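Local coordinates for protein VIN1 (Oscarella pearsei, PDB 6BFI) that binds actin filaments as a sponge homolog of vinculin and may play a role in cell-cell adhesion, at residues F410-A421 with W479-V490. Numbering follows the deposited sequence.
Sequences FEAHTARLADTA and WLEAAESMGRSV
W479 makes the largest single contribution to this contact, its indole pushing as a knob into the hole formed by F410, H413, T414 and L417. Its CG lies anti to the backbone N (chi1 -173°), which sends the ring system out from its own helix. F410 comes over one indole face, with CE1 3.6 Å from W479 CE2. Its CZ is nearer still, 3.3 Å from W479 NE1. The F410 ring and the five-membered ring of W479 are inclined at 56°, an oblique pairing. The methyl of A483 covers the opposite indole face, one turn further along the same helix. T414 CB sits at the indole edge, in its plane, and L417 CD1 approaches the far end of the six-membered ring, 3.9 Å from W479 CH2. Replacing W479 by an alanine would probably leave the hole unfilled and the F410 ring without the indole it packs against.

The segments, from helices 399-427 and 466-493, have axes 10.8 Å apart at closest approach and run roughly the same way, within the all-helical bundle architecture of the vinculin family. Helix 432-449 lies against both, and its L445 touches W479 and M486.

Further along, sulfur and methyl contacts take over. M486 extends its chain across the gap and bends at the end (chi3 72°): SD rests 3.6 Å from A421 CB, while CE bends aside toward L417, 3.5 Å from L417 O. V490 CG2 then meets A421 CB at 4.1 Å, and A421 CA lies 6.3 Å from V490 CA, closer than the L417-A483 pair.

The polar ends find partners on neighbouring elements: T414 OG1 hydrogen-bonds S449 OG, to which W479 NE1 also makes a weak bond, and H413 NE2 is hydrogen-bonded to V379 O.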
loop_
_atom_site.group_PDB
_atom_site.type_symbol
_atom_site.label_atom_id
_atom_site.label_comp_id
_atom_site.label_asym_id
_atom_site.label_seq_id
_atom_site.Cartn_x
_atom_site.Cartn_y
_atom_site.Cartn_z
ATOM N N PHE A 410 15.898 25.158 7.354
ATOM C CA PHE A 410 14.710 24.536 6.775
ATOM C C PHE A 410 15.077 23.296 5.969
ATOM O O PHE A 410 14.427 22.250 6.093
ATOM C CB PHE A 410 13.945 25.521 5.894
ATOM C CG PHE A 410 12.906 24.856 5.030
ATOM C CD1 PHE A 410 11.653 24.556 5.537
ATOM C CD2 PHE A 410 13.192 24.500 3.719
ATOM C CE1 PHE A 410 10.701 23.928 4.749
ATOM C CE2 PHE A 410 12.247 23.874 2.933
ATOM C CZ PHE A 410 10.998 23.589 3.451
ATOM N N GLU A 411 16.104 23.402 5.122
ATOM C CA GLU A 411 16.507 22.258 4.305
ATOM C C GLU A 411 16.867 21.060 5.178
ATOM O O GLU A 411 16.415 19.935 4.925
ATOM C CB GLU A 411 17.677 22.647 3.401
ATOM C CG GLU A 411 17.301 23.616 2.288
ATOM C CD GLU A 411 16.687 22.922 1.083
ATOM O OE1 GLU A 411 17.328 22.922 0.012
ATOM O OE2 GLU A 411 15.570 22.373 1.204
ATOM N N ALA A 412 17.671 21.289 6.222
ATOM C CA ALA A 412 18.020 20.195 7.125
ATOM C C ALA A 412 16.796 19.668 7.863
ATOM O O ALA A 412 16.698 18.462 8.131
ATOM C CB ALA A 412 19.089 20.651 8.119
ATOM N N HIS A 413 15.844 20.549 8.182
ATOM C CA HIS A 413 14.633 20.121 8.877
ATOM C C HIS A 413 13.816 19.158 8.019
ATOM O O HIS A 413 13.546 18.019 8.421
ATOM C CB HIS A 413 13.803 21.343 9.269
ATOM C CG HIS A 413 12.505 21.007 9.935
ATOM N ND1 HIS A 413 12.434 20.375 11.157
ATOM C CD2 HIS A 413 11.225 21.222 9.548
ATOM C CE1 HIS A 413 11.168 20.213 11.494
ATOM N NE2 HIS A 413 10.413 20.718 10.534
ATOM N N THR A 414 13.416 19.599 6.824
ATOM C CA THR A 414 12.596 18.741 5.971
ATOM C C THR A 414 13.347 17.486 5.539
ATOM O O THR A 414 12.739 16.409 5.432
ATOM C CB THR A 414 12.097 19.522 4.753
ATOM O OG1 THR A 414 11.314 18.662 3.917
ATOM C CG2 THR A 414 13.260 20.090 3.946
ATOM N N ALA A 415 14.659 17.589 5.311
ATOM C CA ALA A 415 15.444 16.388 5.043
ATOM C C ALA A 415 15.352 15.409 6.208
ATOM O O ALA A 415 15.234 14.194 6.002
ATOM C CB ALA A 415 16.901 16.756 4.763
ATOM N N ARG A 416 15.387 15.923 7.441
ATOM C CA ARG A 416 15.279 15.050 8.605
ATOM C C ARG A 416 13.899 14.410 8.692
ATOM O O ARG A 416 13.780 13.227 9.044
ATOM C CB ARG A 416 15.588 15.834 9.879
ATOM C CG ARG A 416 15.589 14.989 11.138
ATOM C CD ARG A 416 16.690 13.942 11.102
ATOM N NE ARG A 416 16.872 13.316 12.406
ATOM C CZ ARG A 416 17.900 12.538 12.727
ATOM N NH1 ARG A 416 18.849 12.284 11.836
ATOM N NH2 ARG A 416 17.984 12.020 13.944
ATOM N N LEU A 417 12.845 15.171 8.382
ATOM C CA LEU A 417 11.502 14.596 8.366
ATOM C C LEU A 417 11.417 13.435 7.385
ATOM O O LEU A 417 10.906 12.358 7.719
ATOM C CB LEU A 417 10.468 15.665 8.014
ATOM C CG LEU A 417 10.251 16.794 9.017
ATOM C CD1 LEU A 417 9.137 17.712 8.531
ATOM C CD2 LEU A 417 9.940 16.237 10.400
ATOM N N ALA A 418 11.921 13.635 6.163
ATOM C CA ALA A 418 11.835 12.573 5.162
ATOM C C ALA A 418 12.686 11.368 5.552
ATOM O O ALA A 418 12.279 10.219 5.335
ATOM C CB ALA A 418 12.247 13.109 3.791
ATOM N N ASP A 419 13.866 11.610 6.133
ATOM C CA ASP A 419 14.702 10.504 6.593
ATOM C C ASP A 419 13.997 9.695 7.673
ATOM O O ASP A 419 14.007 8.459 7.641
ATOM C CB ASP A 419 16.041 11.031 7.109
ATOM C CG ASP A 419 16.999 11.386 5.989
ATOM O OD1 ASP A 419 16.534 11.566 4.843
ATOM O OD2 ASP A 419 18.215 11.484 6.254
ATOM N N THR A 420 13.374 10.377 8.636
ATOM C CA THR A 420 12.656 9.673 9.694
ATOM C C THR A 420 11.488 8.876 9.128
ATOM O O THR A 420 11.252 7.730 9.536
ATOM C CB THR A 420 12.179 10.667 10.752
ATOM O OG1 THR A 420 13.312 11.165 11.474
ATOM C CG2 THR A 420 11.218 10.002 11.727
ATOM N N ALA A 421 10.750 9.458 8.179
ATOM C CA ALA A 421 9.697 8.699 7.510
ATOM C C ALA A 421 10.259 7.447 6.848
ATOM O O ALA A 421 9.640 6.376 6.900
ATOM C CB ALA A 421 8.984 9.580 6.484
ATOM N N TRP A 479 3.682 22.729 1.350
ATOM C CA TRP A 479 4.660 22.018 2.164
ATOM C C TRP A 479 4.054 21.581 3.492
ATOM O O TRP A 479 4.283 20.454 3.945
ATOM C CB TRP A 479 5.895 22.888 2.399
ATOM C CG TRP A 479 7.010 22.156 3.102
ATOM C CD1 TRP A 479 8.098 21.569 2.521
ATOM C CD2 TRP A 479 7.136 21.923 4.512
ATOM N NE1 TRP A 479 8.894 20.990 3.483
ATOM C CE2 TRP A 479 8.325 21.194 4.712
ATOM C CE3 TRP A 479 6.361 22.263 5.624
ATOM C CZ2 TRP A 479 8.756 20.800 5.976
ATOM C CZ3 TRP A 479 6.788 21.868 6.877
ATOM C CH2 TRP A 479 7.974 21.144 7.043
ATOM N N LEU A 480 3.275 22.459 4.129
ATOM C CA LEU A 480 2.652 22.104 5.401
ATOM C C LEU A 480 1.642 20.977 5.228
ATOM O O LEU A 480 1.513 20.111 6.100
ATOM C CB LEU A 480 1.984 23.329 6.025
ATOM C CG LEU A 480 2.913 24.379 6.634
ATOM C CD1 LEU A 480 2.116 25.554 7.195
ATOM C CD2 LEU A 480 3.787 23.757 7.711
ATOM N N GLU A 481 0.912 20.972 4.110
ATOM C CA GLU A 481 -0.045 19.898 3.864
ATOM C C GLU A 481 0.667 18.560 3.696
ATOM O O GLU A 481 0.329 17.576 4.370
ATOM C CB GLU A 481 -0.890 20.222 2.632
ATOM C CG GLU A 481 -1.737 19.057 2.144
ATOM C CD GLU A 481 -1.328 18.574 0.764
ATOM O OE1 GLU A 481 -0.956 19.419 -0.080
ATOM O OE2 GLU A 481 -1.374 17.347 0.525
ATOM N N ALA A 482 1.664 18.508 2.807
ATOM C CA ALA A 482 2.389 17.259 2.595
ATOM C C ALA A 482 3.057 16.783 3.878
ATOM O O ALA A 482 2.992 15.594 4.220
ATOM C CB ALA A 482 3.425 17.436 1.486
ATOM N N ALA A 483 3.690 17.702 4.612
ATOM C CA ALA A 483 4.408 17.328 5.824
ATOM C C ALA A 483 3.455 16.852 6.914
ATOM O O ALA A 483 3.779 15.927 7.668
ATOM C CB ALA A 483 5.247 18.507 6.316
ATOM N N GLU A 484 2.274 17.468 7.010
ATOM C CA GLU A 484 1.313 17.057 8.029
ATOM C C GLU A 484 0.695 15.703 7.701
ATOM O O GLU A 484 0.482 14.880 8.600
ATOM C CB GLU A 484 0.228 18.121 8.194
ATOM C CG GLU A 484 0.618 19.293 9.094
ATOM C CD GLU A 484 0.557 18.954 10.579
ATOM O OE1 GLU A 484 0.388 17.765 10.927
ATOM O OE2 GLU A 484 0.674 19.885 11.405
ATOM N N SER A 485 0.394 15.446 6.425
ATOM C CA SER A 485 -0.137 14.133 6.065
ATOM C C SER A 485 0.908 13.042 6.273
ATOM O O SER A 485 0.600 11.970 6.821
ATOM C CB SER A 485 -0.630 14.141 4.621
ATOM O OG SER A 485 0.450 14.304 3.723
ATOM N N MET A 486 2.151 13.297 5.849
ATOM C CA MET A 486 3.226 12.349 6.125
ATOM C C MET A 486 3.370 12.114 7.623
ATOM O O MET A 486 3.622 10.984 8.063
ATOM C CB MET A 486 4.543 12.853 5.534
ATOM C CG MET A 486 5.618 11.783 5.433
ATOM S SD MET A 486 7.250 12.459 5.080
ATOM C CE MET A 486 7.636 13.218 6.657
ATOM N N GLY A 487 3.198 13.170 8.422
ATOM C CA GLY A 487 3.227 13.006 9.866
ATOM C C GLY A 487 2.092 12.142 10.379
ATOM O O GLY A 487 2.265 11.378 11.331
ATOM N N ARG A 488 0.913 12.254 9.761
ATOM C CA ARG A 488 -0.200 11.387 10.140
ATOM C C ARG A 488 0.113 9.926 9.846
ATOM O O ARG A 488 -0.206 9.041 10.650
ATOM C CB ARG A 488 -1.480 11.806 9.417
ATOM C CG ARG A 488 -2.350 12.781 10.189
ATOM C CD ARG A 488 -3.765 12.800 9.629
ATOM N NE ARG A 488 -3.780 13.016 8.184
ATOM C CZ ARG A 488 -3.831 14.212 7.607
ATOM N NH1 ARG A 488 -3.873 15.307 8.353
ATOM N NH2 ARG A 488 -3.839 14.314 6.285
ATOM N N SER A 489 0.728 9.647 8.695
ATOM C CA SER A 489 1.100 8.267 8.393
ATOM C C SER A 489 2.143 7.751 9.380
ATOM O O SER A 489 2.032 6.623 9.891
ATOM C CB SER A 489 1.618 8.161 6.959
ATOM O OG SER A 489 0.625 8.561 6.033
ATOM N N VAL A 490 3.158 8.571 9.667
ATOM C CA VAL A 490 4.198 8.173 10.614
ATOM C C VAL A 490 3.587 7.858 11.976
ATOM O O VAL A 490 3.895 6.829 12.592
ATOM C CB VAL A 490 5.277 9.263 10.710
ATOM C CG1 VAL A 490 6.133 9.054 11.936
ATOM C CG2 VAL A 490 6.139 9.254 9.458
#